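Local coordinates for protein NEQ263 (Nanoarchaeum equitans Kin4-M, PDB 5BN3) that probably binds ATP as one of the two subunit types in the catalytic core of an archaeal ATP synthase, together with its partner NeqA, at residues L224-T229 / I277-M282. Numbering follows the deposited sequence.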
loop_
_atom_site.group_PDB
_atom_site.type_symbol
_atom_site.label_atom_id
_atom_site.label_comp_id
_atom_site.label_asym_id
_atom_site.label_seq_id
_atom_site.Cartn_x
_atom_site.Cartn_y
_atom_site.Cartn_z
ATOM N N LEU B 224 25.384 -25.346 4.704
ATOM C CA LEU B 224 24.254 -25.070 3.826
ATOM C C LEU B 224 22.990 -24.945 4.675
ATOM O O LEU B 224 22.734 -25.792 5.534
ATOM C CB LEU B 224 24.076 -26.206 2.814
ATOM C CG LEU B 224 25.294 -26.640 1.995
ATOM C CD1 LEU B 224 24.973 -27.873 1.166
ATOM C CD2 LEU B 224 25.758 -25.514 1.097
ATOM N N MET B 225 22.206 -23.893 4.451
ATOM C CA MET B 225 20.922 -23.777 5.142
ATOM C C MET B 225 19.783 -23.292 4.246
ATOM O O MET B 225 19.966 -22.439 3.375
ATOM C CB MET B 225 21.026 -22.956 6.439
ATOM C CG MET B 225 21.535 -21.536 6.287
ATOM S SD MET B 225 21.518 -20.652 7.870
ATOM C CE MET B 225 22.732 -21.591 8.796
ATOM N N LEU B 226 18.605 -23.859 4.490
ATOM C CA LEU B 226 17.428 -23.693 3.648
ATOM C C LEU B 226 16.243 -24.053 4.532
ATOM O O LEU B 226 16.302 -25.066 5.230
ATOM C CB LEU B 226 17.521 -24.682 2.483
ATOM C CG LEU B 226 16.330 -24.944 1.559
ATOM C CD1 LEU B 226 16.080 -23.757 0.654
ATOM C CD2 LEU B 226 16.570 -26.199 0.733
ATOM N N ASP B 227 15.166 -23.265 4.524
ATOM C CA ASP B 227 14.984 -22.077 3.694
ATOM C C ASP B 227 14.894 -20.887 4.641
ATOM O O ASP B 227 14.156 -20.939 5.627
ATOM C CB ASP B 227 13.666 -22.232 2.916
ATOM C CG ASP B 227 13.412 -21.112 1.913
ATOM O OD1 ASP B 227 13.706 -19.933 2.202
ATOM O OD2 ASP B 227 12.884 -21.416 0.822
ATOM N N MET B 228 15.632 -19.815 4.356
ATOM C CA MET B 228 15.651 -18.662 5.257
ATOM C C MET B 228 14.298 -17.957 5.334
ATOM O O MET B 228 14.013 -17.256 6.305
ATOM C CB MET B 228 16.752 -17.664 4.873
ATOM C CG MET B 228 18.175 -18.217 4.942
ATOM S SD MET B 228 18.519 -19.258 6.382
ATOM C CE MET B 228 18.287 -18.095 7.728
ATOM N N THR B 229 13.461 -18.148 4.321
ATOM C CA THR B 229 12.122 -17.570 4.342
ATOM C C THR B 229 11.258 -18.272 5.391
ATOM O O THR B 229 10.421 -17.642 6.040
ATOM C CB THR B 229 11.457 -17.624 2.955
ATOM O OG1 THR B 229 12.279 -16.926 2.010
ATOM C CG2 THR B 229 10.096 -16.963 2.994
ATOM N N ILE B 277 26.396 -20.901 2.981
ATOM C CA ILE B 277 25.490 -20.675 1.860
ATOM C C ILE B 277 24.031 -20.776 2.311
ATOM O O ILE B 277 23.460 -21.867 2.357
ATOM C CB ILE B 277 25.760 -21.664 0.705
ATOM C CG1 ILE B 277 27.221 -21.563 0.250
ATOM C CG2 ILE B 277 24.830 -21.391 -0.465
ATOM C CD1 ILE B 277 27.592 -22.524 -0.865
ATOM N N PRO B 278 23.432 -19.630 2.668
ATOM C CA PRO B 278 22.010 -19.592 3.021
ATOM C C PRO B 278 21.179 -19.600 1.750
ATOM O O PRO B 278 21.528 -18.914 0.792
ATOM C CB PRO B 278 21.851 -18.234 3.723
ATOM C CG PRO B 278 23.254 -17.712 3.944
ATOM C CD PRO B 278 24.078 -18.321 2.857
ATOM N N MET B 279 20.101 -20.371 1.730
ATOM C CA MET B 279 19.237 -20.422 0.561
ATOM C C MET B 279 17.857 -19.913 0.932
ATOM O O MET B 279 17.347 -20.216 2.013
ATOM C CB MET B 279 19.136 -21.853 0.036
ATOM C CG MET B 279 20.432 -22.412 -0.524
ATOM S SD MET B 279 20.268 -24.166 -0.892
ATOM C CE MET B 279 20.598 -24.871 0.719
ATOM N N LEU B 280 17.254 -19.133 0.040
ATOM C CA LEU B 280 15.899 -18.647 0.277
ATOM C C LEU B 280 15.056 -18.561 -0.988
ATOM O O LEU B 280 15.575 -18.376 -2.092
ATOM C CB LEU B 280 15.912 -17.301 1.015
ATOM C CG LEU B 280 16.613 -16.089 0.396
ATOM C CD1 LEU B 280 15.680 -15.315 -0.521
ATOM C CD2 LEU B 280 17.144 -15.176 1.490
ATOM N N THR B 281 13.751 -18.714 -0.808
ATOM C CA THR B 281 12.795 -18.501 -1.879
ATOM C C THR B 281 12.347 -17.050 -1.809
ATOM O O THR B 281 11.939 -16.578 -0.745
ATOM C CB THR B 281 11.570 -19.420 -1.718
ATOM O OG1 THR B 281 11.987 -20.791 -1.775
ATOM C CG2 THR B 281 10.557 -19.159 -2.817
ATOM N N MET B 282 12.450 -16.331 -2.923
ATOM C CA MET B 282 11.924 -14.971 -2.999
ATOM C C MET B 282 10.427 -15.076 -3.251
ATOM O O MET B 282 10.024 -15.411 -4.364
ATOM C CB MET B 282 12.582 -14.200 -4.149
ATOM C CG MET B 282 14.097 -14.091 -4.061
ATOM S SD MET B 282 14.822 -13.127 -5.411
ATOM C CE MET B 282 14.756 -14.312 -6.762
#
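Met225 pairs with Pro278 between the parallel strand pieces 224-226 and 277-281, whose axes approach to 4.7 Å: Met225 N donates to Ile277 O, and Met279 N to Met225 O. Met228 N prolongs the pairing past the strand end, reaching Met279 O at 2.9 Å. On the face that packs on helix 140-151, the bend of Met279 at chi3 (-84°) lays CE against Leu226 CB at 3.6 Å; on the other face Pro278 CB lies 3.9 Å from Met228 CG. Beyond the cis peptide Leu226-Asp227, with CG anti to the backbone N (chi1 -175°), Asp227 carries its carboxylate across to Thr281. Its OD1 takes Thr229 N at 2.8 Å, capping helix 228-241, and Thr281 N at 3.2 Å, the two donors coming from opposite faces of the carboxylate plane. OD2 accepts from Thr281 OG1 at 2.8 Å, while Thr229 OG1 donates back to Thr281 O. Arg396 of the neighbouring alpha chain packs against Asp227, Thr229 and Thr281. A leucine in place of Asp227 would probably leave Thr229 N uncapped and Thr281 without its acceptor, freeing its hydroxyl to turn. The buried carboxylate thus ties a helix start to the end of a central strand of the P-loop NTPase-type domain, at the subunit interface.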